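Local coordinates for sulfonate ABC transporter, periplasmic sulfonate-binding protein SsuA (Methylobacillus flagellatus, PDB 3UIF) that probably binds sulfonates or related sulfate esters in the periplasm and delivers them to an ABC transporter for uptake into the cell, at residues S85-Q90 and V301-N306; L91-G96 and H308-A313; G119-L124 and D147-N152; Y241-S246 and V254-Y259. One frame throughout, in Å; residues are numbered along the deposited sequence.

Contact 1 of 4, residues S85-Q90 and V301-N306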
loop_
_atom_site.group_PDB
_atom_site.type_symbol
_atom_site.label_atom_id
_atom_site.label_comp_id
_atom_site.label_asym_id
_atom_site.label_seq_id
_atom_site.Cartn_x
_atom_site.Cartn_y
_atom_site.Cartn_z
ATOM N N SER A 85 -17.925 -8.976 0.344
ATOM C CA SER A 85 -19.361 -8.720 0.173
ATOM C C SER A 85 -19.871 -9.259 -1.158
ATOM O O SER A 85 -20.974 -9.800 -1.225
ATOM C CB SER A 85 -19.655 -7.218 0.248
ATOM O OG SER A 85 -19.026 -6.623 1.368
ATOM N N LYS A 86 -19.058 -9.093 -2.205
ATOM C CA LYS A 86 -19.393 -9.505 -3.575
ATOM C C LYS A 86 -18.195 -9.276 -4.488
ATOM O O LYS A 86 -17.580 -8.206 -4.440
ATOM C CB LYS A 86 -20.581 -8.709 -4.116
ATOM C CG LYS A 86 -21.024 -9.125 -5.509
ATOM C CD LYS A 86 -21.889 -8.045 -6.140
ATOM C CE LYS A 86 -22.635 -8.566 -7.361
ATOM N NZ LYS A 86 -23.646 -7.572 -7.826
ATOM N N PRO A 87 -17.860 -10.273 -5.335
ATOM C CA PRO A 87 -16.771 -10.041 -6.296
ATOM C C PRO A 87 -17.076 -8.804 -7.163
ATOM O O PRO A 87 -18.066 -8.784 -7.899
ATOM C CB PRO A 87 -16.775 -11.332 -7.145
ATOM C CG PRO A 87 -17.433 -12.353 -6.290
ATOM C CD PRO A 87 -18.471 -11.603 -5.508
ATOM N N THR A 88 -16.254 -7.769 -7.062
ATOM C CA THR A 88 -16.570 -6.513 -7.749
ATOM C C THR A 88 -15.385 -5.962 -8.534
ATOM O O THR A 88 -15.559 -5.331 -9.574
ATOM C CB THR A 88 -17.097 -5.438 -6.760
ATOM O OG1 THR A 88 -18.267 -5.924 -6.071
ATOM C CG2 THR A 88 -17.428 -4.123 -7.484
ATOM N N VAL A 89 -14.185 -6.243 -8.039
ATOM C CA VAL A 89 -12.986 -5.506 -8.418
ATOM C C VAL A 89 -11.753 -6.425 -8.501
ATOM O O VAL A 89 -11.663 -7.413 -7.766
ATOM C CB VAL A 89 -12.835 -4.307 -7.446
ATOM C CG1 VAL A 89 -11.468 -4.217 -6.794
ATOM C CG2 VAL A 89 -13.239 -3.015 -8.130
ATOM N N GLN A 90 -10.839 -6.096 -9.415
ATOM C CA GLN A 90 -9.648 -6.896 -9.760
ATOM C C GLN A 90 -8.393 -6.053 -9.656
ATOM O O GLN A 90 -8.411 -4.879 -10.044
ATOM C CB GLN A 90 -9.679 -7.246 -11.235
ATOM C CG GLN A 90 -10.128 -8.607 -11.632
ATOM C CD GLN A 90 -10.551 -8.579 -13.091
ATOM O OE1 GLN A 90 -9.713 -8.590 -13.993
ATOM N NE2 GLN A 90 -11.868 -8.521 -13.331
ATOM N N VAL A 301 -9.283 -15.229 -3.679
ATOM C CA VAL A 301 -8.052 -14.510 -4.029
ATOM C C VAL A 301 -7.775 -14.566 -5.528
ATOM O O VAL A 301 -7.395 -13.561 -6.136
ATOM C CB VAL A 301 -6.823 -15.045 -3.248
ATOM C CG1 VAL A 301 -5.553 -14.337 -3.686
ATOM C CG2 VAL A 301 -7.012 -14.886 -1.745
ATOM N N GLN A 302 -7.971 -15.747 -6.111
ATOM C CA GLN A 302 -7.690 -16.000 -7.539
ATOM C C GLN A 302 -8.506 -15.090 -8.483
ATOM O O GLN A 302 -7.953 -14.485 -9.398
ATOM C CB GLN A 302 -7.881 -17.496 -7.876
ATOM C CG GLN A 302 -7.088 -18.458 -6.975
ATOM C CD GLN A 302 -7.928 -19.179 -5.901
ATOM O OE1 GLN A 302 -8.638 -20.152 -6.200
ATOM N NE2 GLN A 302 -7.815 -18.733 -4.644
ATOM N N GLN A 303 -9.808 -14.967 -8.234
ATOM C CA GLN A 303 -10.693 -14.126 -9.059
ATOM C C GLN A 303 -10.424 -12.602 -8.936
ATOM O O GLN A 303 -10.873 -11.796 -9.755
ATOM C CB GLN A 303 -12.152 -14.443 -8.701
ATOM C CG GLN A 303 -13.202 -13.951 -9.693
ATOM C CD GLN A 303 -14.638 -14.222 -9.217
ATOM O OE1 GLN A 303 -15.497 -13.334 -9.277
ATOM N NE2 GLN A 303 -14.902 -15.443 -8.731
HETATM N N MSE A 304 -9.685 -12.224 -7.902
HETATM C CA MSE A 304 -9.383 -10.834 -7.596
HETATM C C MSE A 304 -8.052 -10.413 -8.183
HETATM O O MSE A 304 -7.781 -9.224 -8.311
HETATM C CB MSE A 304 -9.397 -10.890 -6.084
HETATM C CG MSE A 304 -8.857 -9.662 -5.391
HETATM SE SE MSE A 304 -9.121 -10.008 -3.466
HETATM C CE MSE A 304 -8.649 -8.181 -2.971
ATOM N N LEU A 305 -7.209 -11.368 -8.561
ATOM C CA LEU A 305 -5.945 -11.033 -9.204
ATOM C C LEU A 305 -5.923 -11.386 -10.686
ATOM O O LEU A 305 -6.100 -12.549 -11.054
ATOM C CB LEU A 305 -4.789 -11.747 -8.515
ATOM C CG LEU A 305 -4.648 -11.705 -6.998
ATOM C CD1 LEU A 305 -3.551 -12.681 -6.605
ATOM C CD2 LEU A 305 -4.383 -10.294 -6.490
ATOM N N ASN A 306 -5.695 -10.385 -11.532
ATOM C CA ASN A 306 -5.579 -10.598 -12.965
ATOM C C ASN A 306 -4.220 -10.155 -13.522
ATOM O O ASN A 306 -4.019 -8.969 -13.774
ATOM C CB ASN A 306 -6.722 -9.885 -13.685
ATOM C CG ASN A 306 -6.820 -10.263 -15.153
ATOM O OD1 ASN A 306 -5.963 -10.957 -15.700
ATOM N ND2 ASN A 306 -7.869 -9.797 -15.796
HETATM O O HOH W 1 -13.073 -10.030 -7.988
#

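Contact 2 of 4, residues L91-G96 and H308-A313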
loop_
_atom_site.group_PDB
_atom_site.type_symbol
_atom_site.label_atom_id
_atom_site.label_comp_id
_atom_site.label_asym_id
_atom_site.label_seq_id
_atom_site.Cartn_x
_atom_site.Cartn_y
_atom_site.Cartn_z
ATOM N N LEU A 91 -7.290 -6.656 -9.221
ATOM C CA LEU A 91 -5.991 -5.993 -9.296
ATOM C C LEU A 91 -5.405 -6.188 -10.705
ATOM O O LEU A 91 -5.077 -7.325 -11.089
ATOM C CB LEU A 91 -5.032 -6.531 -8.227
ATOM C CG LEU A 91 -3.635 -5.903 -8.177
ATOM C CD1 LEU A 91 -3.693 -4.428 -7.788
ATOM C CD2 LEU A 91 -2.773 -6.670 -7.191
ATOM N N VAL A 92 -5.287 -5.085 -11.463
ATOM C CA VAL A 92 -4.756 -5.127 -12.843
ATOM C C VAL A 92 -3.339 -4.558 -12.982
ATOM O O VAL A 92 -2.714 -4.706 -14.036
ATOM C CB VAL A 92 -5.686 -4.459 -13.873
ATOM C CG1 VAL A 92 -6.997 -5.241 -14.009
ATOM C CG2 VAL A 92 -5.922 -2.987 -13.535
ATOM N N ALA A 93 -2.856 -3.907 -11.923
ATOM C CA ALA A 93 -1.470 -3.439 -11.828
ATOM C C ALA A 93 -1.071 -3.212 -10.360
ATOM O O ALA A 93 -1.483 -2.211 -9.746
ATOM C CB ALA A 93 -1.263 -2.166 -12.649
ATOM N N PRO A 94 -0.292 -4.153 -9.787
ATOM C CA PRO A 94 0.233 -3.999 -8.440
ATOM C C PRO A 94 1.220 -2.838 -8.430
ATOM O O PRO A 94 2.011 -2.714 -9.370
ATOM C CB PRO A 94 0.963 -5.326 -8.183
ATOM C CG PRO A 94 0.436 -6.285 -9.191
ATOM C CD PRO A 94 0.122 -5.435 -10.382
ATOM N N TRP A 95 1.162 -1.994 -7.397
ATOM C CA TRP A 95 2.043 -0.839 -7.335
ATOM C C TRP A 95 3.354 -1.106 -6.612
ATOM O O TRP A 95 4.177 -0.207 -6.427
ATOM C CB TRP A 95 1.306 0.376 -6.774
ATOM C CG TRP A 95 0.871 0.300 -5.319
ATOM C CD1 TRP A 95 1.337 -0.560 -4.321
ATOM C CD2 TRP A 95 -0.111 1.161 -4.642
ATOM N NE1 TRP A 95 0.722 -0.306 -3.127
ATOM C CE2 TRP A 95 -0.146 0.717 -3.237
ATOM C CE3 TRP A 95 -0.928 2.225 -5.039
ATOM C CZ2 TRP A 95 -0.985 1.313 -2.292
ATOM C CZ3 TRP A 95 -1.760 2.821 -4.075
ATOM C CH2 TRP A 95 -1.783 2.371 -2.733
ATOM N N GLY A 96 3.557 -2.352 -6.204
ATOM C CA GLY A 96 4.740 -2.734 -5.473
ATOM C C GLY A 96 4.475 -2.797 -3.984
ATOM O O GLY A 96 3.381 -3.199 -3.532
ATOM N N HIS A 308 -2.939 -10.684 -16.481
ATOM C CA HIS A 308 -2.891 -10.631 -17.953
ATOM C C HIS A 308 -2.398 -9.322 -18.537
ATOM O O HIS A 308 -1.709 -9.323 -19.558
ATOM C CB HIS A 308 -4.238 -11.049 -18.576
ATOM C CG HIS A 308 -4.357 -10.738 -20.058
ATOM N ND1 HIS A 308 -3.648 -11.401 -21.005
ATOM C CD2 HIS A 308 -5.130 -9.781 -20.741
ATOM C CE1 HIS A 308 -3.960 -10.904 -22.234
ATOM N NE2 HIS A 308 -4.865 -9.912 -22.069
ATOM N N PHE A 309 -2.734 -8.205 -17.896
ATOM C CA PHE A 309 -2.400 -6.873 -18.415
ATOM C C PHE A 309 -0.944 -6.431 -18.214
ATOM O O PHE A 309 -0.380 -5.740 -19.075
ATOM C CB PHE A 309 -3.377 -5.830 -17.864
ATOM C CG PHE A 309 -4.795 -6.133 -18.201
ATOM C CD1 PHE A 309 -5.283 -5.894 -19.485
ATOM C CD2 PHE A 309 -5.635 -6.716 -17.259
ATOM C CE1 PHE A 309 -6.599 -6.209 -19.817
ATOM C CE2 PHE A 309 -6.955 -7.027 -17.581
ATOM C CZ PHE A 309 -7.436 -6.774 -18.868
ATOM N N VAL A 310 -0.354 -6.817 -17.083
ATOM C CA VAL A 310 1.043 -6.543 -16.792
ATOM C C VAL A 310 1.951 -7.405 -17.697
ATOM O O VAL A 310 2.944 -6.914 -18.271
ATOM C CB VAL A 310 1.329 -6.771 -15.296
ATOM C CG1 VAL A 310 2.820 -6.967 -15.022
ATOM C CG2 VAL A 310 0.728 -5.637 -14.469
ATOM N N ALA A 311 1.582 -8.682 -17.834
ATOM C CA ALA A 311 2.214 -9.600 -18.781
ATOM C C ALA A 311 2.230 -9.013 -20.204
ATOM O O ALA A 311 3.300 -8.951 -20.832
ATOM C CB ALA A 311 1.524 -10.956 -18.754
ATOM N N THR A 312 1.066 -8.577 -20.707
ATOM C CA THR A 312 1.006 -7.968 -22.044
ATOM C C THR A 312 1.881 -6.702 -22.096
ATOM O O THR A 312 2.688 -6.528 -23.022
ATOM C CB THR A 312 -0.447 -7.677 -22.508
ATOM O OG1 THR A 312 -1.183 -8.902 -22.569
ATOM C CG2 THR A 312 -0.481 -7.027 -23.887
ATOM N N ALA A 313 1.746 -5.856 -21.076
ATOM C CA ALA A 313 2.471 -4.583 -21.001
ATOM C C ALA A 313 3.995 -4.722 -20.966
ATOM O O ALA A 313 4.679 -3.984 -21.671
ATOM C CB ALA A 313 1.978 -3.746 -19.831
HETATM O O HOH W 2 -2.423 -7.383 -15.130
#

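Contact 3 of 4, residues G119-L124 and D147-N152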
loop_
_atom_site.group_PDB
_atom_site.type_symbol
_atom_site.label_atom_id
_atom_site.label_comp_id
_atom_site.label_asym_id
_atom_site.label_seq_id
_atom_site.Cartn_x
_atom_site.Cartn_y
_atom_site.Cartn_z
ATOM N N GLY A 119 3.022 -8.773 28.083
ATOM C CA GLY A 119 2.244 -8.206 29.174
ATOM C C GLY A 119 2.270 -6.693 29.238
ATOM O O GLY A 119 1.745 -6.105 30.182
ATOM N N LYS A 120 2.874 -6.060 28.236
ATOM C CA LYS A 120 2.994 -4.599 28.178
ATOM C C LYS A 120 1.923 -3.949 27.305
ATOM O O LYS A 120 1.185 -4.638 26.596
ATOM C CB LYS A 120 4.384 -4.196 27.671
ATOM C CG LYS A 120 5.546 -4.730 28.493
ATOM C CD LYS A 120 5.883 -3.838 29.672
ATOM C CE LYS A 120 7.074 -4.386 30.442
ATOM N NZ LYS A 120 7.303 -3.585 31.673
ATOM N N LYS A 121 1.845 -2.619 27.386
ATOM C CA LYS A 121 0.962 -1.791 26.541
ATOM C C LYS A 121 1.596 -1.449 25.187
ATOM O O LYS A 121 2.652 -0.818 25.132
ATOM C CB LYS A 121 0.590 -0.494 27.272
ATOM C CG LYS A 121 -0.705 -0.555 28.076
ATOM C CD LYS A 121 -0.815 0.586 29.087
ATOM C CE LYS A 121 -0.250 0.205 30.453
ATOM N NZ LYS A 121 0.099 1.393 31.290
ATOM N N ILE A 122 0.955 -1.881 24.102
ATOM C CA ILE A 122 1.382 -1.499 22.752
ATOM C C ILE A 122 0.262 -0.765 22.007
ATOM O O ILE A 122 -0.835 -1.311 21.801
ATOM C CB ILE A 122 1.934 -2.693 21.925
ATOM C CG1 ILE A 122 3.101 -3.368 22.658
ATOM C CG2 ILE A 122 2.405 -2.230 20.547
ATOM C CD1 ILE A 122 3.377 -4.787 22.222
ATOM N N ALA A 123 0.565 0.480 21.627
ATOM C CA ALA A 123 -0.319 1.331 20.834
ATOM C C ALA A 123 -0.326 0.864 19.384
ATOM O O ALA A 123 0.717 0.840 18.720
ATOM C CB ALA A 123 0.123 2.789 20.931
ATOM N N LEU A 124 -1.499 0.466 18.900
ATOM C CA LEU A 124 -1.635 -0.019 17.528
ATOM C C LEU A 124 -2.996 0.341 16.959
ATOM O O LEU A 124 -4.027 0.077 17.585
ATOM C CB LEU A 124 -1.434 -1.534 17.475
ATOM C CG LEU A 124 -1.938 -2.305 16.247
ATOM C CD1 LEU A 124 -1.084 -2.058 15.004
ATOM C CD2 LEU A 124 -2.028 -3.795 16.563
ATOM N N ASP A 147 -1.183 -11.759 24.751
ATOM C CA ASP A 147 0.020 -11.469 25.536
ATOM C C ASP A 147 0.356 -9.996 25.661
ATOM O O ASP A 147 1.413 -9.635 26.193
ATOM C CB ASP A 147 1.217 -12.181 24.928
ATOM C CG ASP A 147 1.041 -13.663 24.904
ATOM O OD1 ASP A 147 0.003 -14.135 25.432
ATOM O OD2 ASP A 147 1.933 -14.348 24.356
ATOM N N PHE A 148 -0.528 -9.140 25.170
ATOM C CA PHE A 148 -0.294 -7.719 25.277
ATOM C C PHE A 148 -1.584 -6.996 25.610
ATOM O O PHE A 148 -2.674 -7.470 25.278
ATOM C CB PHE A 148 0.288 -7.198 23.969
ATOM C CG PHE A 148 1.461 -8.000 23.462
ATOM C CD1 PHE A 148 2.759 -7.701 23.872
ATOM C CD2 PHE A 148 1.266 -9.062 22.576
ATOM C CE1 PHE A 148 3.840 -8.432 23.401
ATOM C CE2 PHE A 148 2.342 -9.800 22.114
ATOM C CZ PHE A 148 3.631 -9.485 22.523
ATOM N N LYS A 149 -1.462 -5.865 26.296
ATOM C CA LYS A 149 -2.552 -4.903 26.328
ATOM C C LYS A 149 -2.420 -4.029 25.059
ATOM O O LYS A 149 -1.481 -3.238 24.927
ATOM C CB LYS A 149 -2.543 -4.077 27.628
ATOM C CG LYS A 149 -3.771 -3.181 27.827
ATOM C CD LYS A 149 -3.821 -2.605 29.241
ATOM C CE LYS A 149 -5.245 -2.238 29.661
ATOM N NZ LYS A 149 -5.404 -2.009 31.133
ATOM N N ILE A 150 -3.347 -4.215 24.122
ATOM C CA ILE A 150 -3.372 -3.425 22.896
ATOM C C ILE A 150 -4.214 -2.171 23.068
ATOM O O ILE A 150 -5.433 -2.249 23.230
ATOM C CB ILE A 150 -3.920 -4.221 21.679
ATOM C CG1 ILE A 150 -3.305 -5.629 21.597
ATOM C CG2 ILE A 150 -3.733 -3.424 20.388
ATOM C CD1 ILE A 150 -1.814 -5.658 21.341
ATOM N N VAL A 151 -3.549 -1.022 23.013
ATOM C CA VAL A 151 -4.214 0.278 23.049
ATOM C C VAL A 151 -4.575 0.648 21.616
ATOM O O VAL A 151 -3.687 0.873 20.794
ATOM C CB VAL A 151 -3.310 1.379 23.688
ATOM C CG1 VAL A 151 -4.086 2.670 23.937
ATOM C CG2 VAL A 151 -2.668 0.897 24.988
ATOM N N ASN A 152 -5.869 0.691 21.307
ATOM C CA ASN A 152 -6.309 1.023 19.952
ATOM C C ASN A 152 -6.456 2.541 19.708
ATOM O O ASN A 152 -7.467 3.147 20.081
ATOM C CB ASN A 152 -7.582 0.245 19.584
ATOM C CG ASN A 152 -8.108 0.587 18.199
ATOM O OD1 ASN A 152 -7.350 0.937 17.289
ATOM N ND2 ASN A 152 -9.417 0.487 18.031
#

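Contact 4 of 4, residues Y241-S246 and V254-Y259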
loop_
_atom_site.group_PDB
_atom_site.type_symbol
_atom_site.label_atom_id
_atom_site.label_comp_id
_atom_site.label_asym_id
_atom_site.label_seq_id
_atom_site.Cartn_x
_atom_site.Cartn_y
_atom_site.Cartn_z
ATOM N N TYR A 241 11.250 11.518 -7.069
ATOM C CA TYR A 241 10.108 10.962 -6.357
ATOM C C TYR A 241 10.021 11.495 -4.918
ATOM O O TYR A 241 8.984 12.019 -4.518
ATOM C CB TYR A 241 10.094 9.429 -6.368
ATOM C CG TYR A 241 9.066 8.873 -5.406
ATOM C CD1 TYR A 241 7.699 8.859 -5.734
ATOM C CD2 TYR A 241 9.453 8.417 -4.138
ATOM C CE1 TYR A 241 6.752 8.384 -4.832
ATOM C CE2 TYR A 241 8.522 7.948 -3.232
ATOM C CZ TYR A 241 7.178 7.929 -3.581
ATOM O OH TYR A 241 6.278 7.450 -2.669
ATOM N N ILE A 242 11.111 11.386 -4.163
ATOM C CA ILE A 242 11.147 11.843 -2.775
ATOM C C ILE A 242 10.717 13.314 -2.618
ATOM O O ILE A 242 9.950 13.665 -1.710
ATOM C CB ILE A 242 12.554 11.643 -2.129
ATOM C CG1 ILE A 242 12.977 10.162 -2.097
ATOM C CG2 ILE A 242 12.614 12.251 -0.730
ATOM C CD1 ILE A 242 11.976 9.213 -1.475
ATOM N N ARG A 243 11.214 14.157 -3.515
ATOM C CA ARG A 243 10.948 15.580 -3.419
ATOM C C ARG A 243 9.590 15.971 -4.012
ATOM O O ARG A 243 8.944 16.882 -3.499
ATOM C CB ARG A 243 12.097 16.389 -4.031
ATOM C CG ARG A 243 13.427 16.166 -3.326
ATOM C CD ARG A 243 14.552 16.941 -3.987
ATOM N NE ARG A 243 15.864 16.596 -3.444
ATOM C CZ ARG A 243 16.486 17.292 -2.502
ATOM N NH1 ARG A 243 15.918 18.377 -1.989
ATOM N NH2 ARG A 243 17.680 16.905 -2.073
ATOM N N GLU A 244 9.138 15.277 -5.058
ATOM C CA GLU A 244 7.893 15.695 -5.711
ATOM C C GLU A 244 6.670 14.868 -5.376
ATOM O O GLU A 244 5.595 15.429 -5.212
ATOM C CB GLU A 244 8.011 15.743 -7.240
ATOM C CG GLU A 244 9.313 16.276 -7.790
ATOM C CD GLU A 244 9.466 17.756 -7.592
ATOM O OE1 GLU A 244 10.492 18.160 -6.988
ATOM O OE2 GLU A 244 8.565 18.507 -8.047
ATOM N N TYR A 245 6.823 13.548 -5.300
ATOM C CA TYR A 245 5.657 12.655 -5.289
ATOM C C TYR A 245 5.454 11.843 -4.025
ATOM O O TYR A 245 4.535 11.022 -3.981
ATOM C CB TYR A 245 5.674 11.705 -6.496
ATOM C CG TYR A 245 5.961 12.420 -7.774
ATOM C CD1 TYR A 245 7.200 12.283 -8.404
ATOM C CD2 TYR A 245 5.013 13.283 -8.335
ATOM C CE1 TYR A 245 7.474 12.974 -9.575
ATOM C CE2 TYR A 245 5.272 13.969 -9.505
ATOM C CZ TYR A 245 6.496 13.807 -10.119
ATOM O OH TYR A 245 6.755 14.489 -11.268
ATOM N N SER A 246 6.277 12.059 -3.006
ATOM C CA SER A 246 6.115 11.258 -1.801
ATOM C C SER A 246 5.062 11.837 -0.854
ATOM O O SER A 246 4.258 12.688 -1.249
ATOM C CB SER A 246 7.453 10.989 -1.102
ATOM O OG SER A 246 8.132 12.185 -0.809
ATOM N N VAL A 254 12.198 11.736 6.336
ATOM C CA VAL A 254 11.349 10.658 6.822
ATOM C C VAL A 254 10.959 9.756 5.656
ATOM O O VAL A 254 11.089 8.531 5.755
ATOM C CB VAL A 254 10.080 11.174 7.547
ATOM C CG1 VAL A 254 9.154 10.022 7.911
ATOM C CG2 VAL A 254 10.448 11.976 8.785
ATOM N N ASN A 255 10.504 10.364 4.554
ATOM C CA ASN A 255 10.146 9.636 3.319
ATOM C C ASN A 255 11.322 8.857 2.765
ATOM O O ASN A 255 11.162 7.774 2.224
ATOM C CB ASN A 255 9.644 10.611 2.234
ATOM C CG ASN A 255 8.223 11.081 2.473
ATOM O OD1 ASN A 255 7.281 10.340 2.212
ATOM N ND2 ASN A 255 8.061 12.303 2.987
ATOM N N ARG A 256 12.508 9.431 2.927
ATOM C CA ARG A 256 13.753 8.909 2.390
ATOM C C ARG A 256 14.214 7.705 3.207
ATOM O O ARG A 256 14.805 6.764 2.680
ATOM C CB ARG A 256 14.809 10.028 2.393
ATOM C CG ARG A 256 16.141 9.709 1.734
ATOM C CD ARG A 256 17.053 10.936 1.682
ATOM N NE ARG A 256 16.518 11.977 0.786
ATOM C CZ ARG A 256 16.139 13.203 1.161
ATOM N NH1 ARG A 256 16.250 13.603 2.434
ATOM N NH2 ARG A 256 15.659 14.044 0.248
ATOM N N ARG A 257 13.907 7.735 4.498
ATOM C CA ARG A 257 14.329 6.667 5.399
ATOM C C ARG A 257 13.500 5.405 5.251
ATOM O O ARG A 257 13.971 4.304 5.543
ATOM C CB ARG A 257 14.337 7.160 6.835
ATOM C CG ARG A 257 15.655 7.809 7.155
ATOM C CD ARG A 257 15.645 8.369 8.548
ATOM N NE ARG A 257 14.876 9.601 8.588
ATOM C CZ ARG A 257 14.699 10.315 9.685
ATOM N NH1 ARG A 257 15.240 9.901 10.822
ATOM N NH2 ARG A 257 13.985 11.428 9.650
ATOM N N GLU A 258 12.267 5.577 4.794
ATOM C CA GLU A 258 11.387 4.461 4.485
ATOM C C GLU A 258 12.043 3.486 3.483
ATOM O O GLU A 258 11.810 2.275 3.556
ATOM C CB GLU A 258 10.011 4.986 4.000
ATOM C CG GLU A 258 9.125 4.011 3.218
ATOM C CD GLU A 258 8.678 2.794 4.022
ATOM O OE1 GLU A 258 8.101 1.865 3.422
ATOM O OE2 GLU A 258 8.884 2.731 5.245
ATOM N N TYR A 259 12.885 4.014 2.592
ATOM C CA TYR A 259 13.578 3.204 1.587
ATOM C C TYR A 259 15.013 2.862 1.960
ATOM O O TYR A 259 15.695 2.153 1.245
ATOM C CB TYR A 259 13.515 3.889 0.218
ATOM C CG TYR A 259 12.093 4.031 -0.234
ATOM C CD1 TYR A 259 11.471 3.005 -0.928
ATOM C CD2 TYR A 259 11.339 5.158 0.100
ATOM C CE1 TYR A 259 10.157 3.103 -1.319
ATOM C CE2 TYR A 259 10.012 5.261 -0.277
ATOM C CZ TYR A 259 9.427 4.228 -0.992
ATOM O OH TYR A 259 8.106 4.303 -1.386
#

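Contact 1 of 4, residues S85-Q90 and V301-N306
Gln90, at the beginning of strand 89-94, runs alongside the end of the short helix 301-304, and its OE1 accepts the side-chain hydrogen bond that joins the two segments. The donor is ND2 of Asn306, at 2.8 Å from OE1, nearly straight (162° at the hydrogen) and with OE1 close to the Asn306 amide plane; the two amides are turned 33° apart. CG of Asn306 stands anti to the backbone N (chi1 -170°), which presents ND2 to the strand. Nearer the backbone, CA of Gln90 makes a CH···O contact of 3.3 Å with the carbonyl O of Met304. In the mixed sheet that holds strands 89-94 and 202-207, the former lies at an end: strand 202-207 pairs with one side of it, and 301-306 lies along the other. Gln303 stretches out to bring OE1 within 3.2 Å of CB of Pro87, while a water donates to Val89 O and, weakly, to Gln303 O. The selenomethionine Met304 packs its side chain on Ile80 and Trp205. Because NE2 of Gln90 also bonds Asn208, an alanine here would probably leave both Asn306 ND2 and Asn208 OD1 without these partners.

Contact 2 of 4, residues L91-G96 and H308-A313
Val310 brings its CG2 methyl against the backbone where segment 91-96 turns a corner, and this is the closer half of a small, fully buried contact. The methyl lies 3.6 Å from the carbonyl O of Val92 and 4.1 Å from CA of Ala93, and meets the proline ring of Pro94 at its CD, also at 4.1 Å. It is the branch placed anti to the carbonyl carbon, whereas CG1 is anti to the backbone N (chi1 160°). The preceding residue, Phe309, offers CD2 of its ring to CG1 of Val92 at 3.8 Å, an oblique approach. The looser part lies between the two backbones, where CA of Val92 and CA of Phe309 are 6.3 Å apart. A water bridges them: it donates to Val92 O and accepts from Val310 N, each at 2.9 Å, and so occupies an amide in the first turn of the helix. His308, on the solvent side, lays CD2 over one face of the Phe309 ring, toward its rim. Val92 and Ala93 form a classic beta bulge facing Val204 of strand 202-207, and helix 308-316 settles beside it, with Phe309 also packed on Val222 of helix 215-233 and Pro94 on Leu278 of helix 276-291.

Contact 3 of 4, residues G119-L124 and D147-N152
Gly119 N donates to Asp147 O, and four further backbone bonds, of 2.9 to 3.0 Å between N and O, continue the pairing as a parallel ladder: Lys149 N to Lys120 O, Ile122 N to Lys149 O, Val151 N to Ile122 O and Leu124 N to Val151 O. Ile122 thus gives its N-H and receives on its O, gripping both sides of Ile150, whose CA adds a CH···O contact to Ile122 O. The strands diverge by 33° and are the two ends of a beta-alpha-beta crossover through helix 130-140, with 149-151 outermost in the five-stranded sheet of one lobe. On the face toward that helix, CG1 of Ile122 is anti to the carbonyl carbon (chi1 -57°) and extends CD1 (chi2 159°) obliquely to CD1 of the Phe148 ring, at 3.4 Å, while the ring also touches Leu138. CB of Leu124 rests 4.2 Å from CG2 of Ile150, and the leucine packs on Trp130 and Phe134. The other face carries Lys121, Lys149 and Val151. There the two lysine stems lie side by side, pointing the same way, with CG of Lys121 at 3.9 Å from CD of Lys149 and their amino groups kept farther apart.

Contact 4 of 4, residues Y241-S246 and V254-Y259
Tyr241 and Tyr259 bring their phenol ends together with the side chains crossing at about a right angle, CE2 to CE2 at 4.3 Å. The approach is oblique to both rings, and the two hydroxyls stay 3.9 Å apart. Each ring is backed on one face by its own segment: Ser246 N lies over the rim of Tyr241, and CG of Glu258 over the rim of Tyr259. Arg256 NH2 lies over one face of the Arg243 guanidinium, toward its rim, though Arg243 has two conformers and this holds for one. The carboxylate of Glu239 forms salt bridges to both arginines and probably offsets their like charges. The Arg256 side chain, bent at chi3 (-67°), lays its guanidinium across Ile242, NH2 at 3.7 Å from CG2. CD1 of Ile242 approaches CD2 of Tyr259 obliquely, at 4.4 Å. At the far end, CB of Ser246 sits 3.4 Å from OD1 of Asn255, whose ND2 bonds Asn247 O and Pro251 O. OG of Ser246 bends back (chi1 56°) to donate to Ile242 O. With an alanine at this position Ile242 O is likely to lose its hydroxyl partner, and the helix end could shift against Asn255. Helices 238-245 and 252-257 are short, consecutive and packed across a brief connection. Phe174 and helix 176-181 receive Val254; Tyr259 OH bonds a glycerol, consistent with a position beside the cleft between the two lobes of a type 2 periplasmic binding protein.

Contacts 1 and 2 are neighbours, their centres about 14 Å apart, and share strand 89-94 of the six-stranded sheet; Leu91 N and O probably bond Met304 O and Asn306 N where they meet. In sequence their segments alternate: 301-306 runs beside the start of the strand, and helix 308-316 packs at its corner. Contacts 3 and 4 fall, in that order, within the chain enclosed by contacts 1 and 2. Contact 3 belongs to the other, five-stranded sheet, its centre about 38 Å from that of contact 2. Contact 4 lies about 24 Å from contact 2 and 30 Å from contact 3, between centres; with a glycerol bound beside it, it may border the cleft between the lobes.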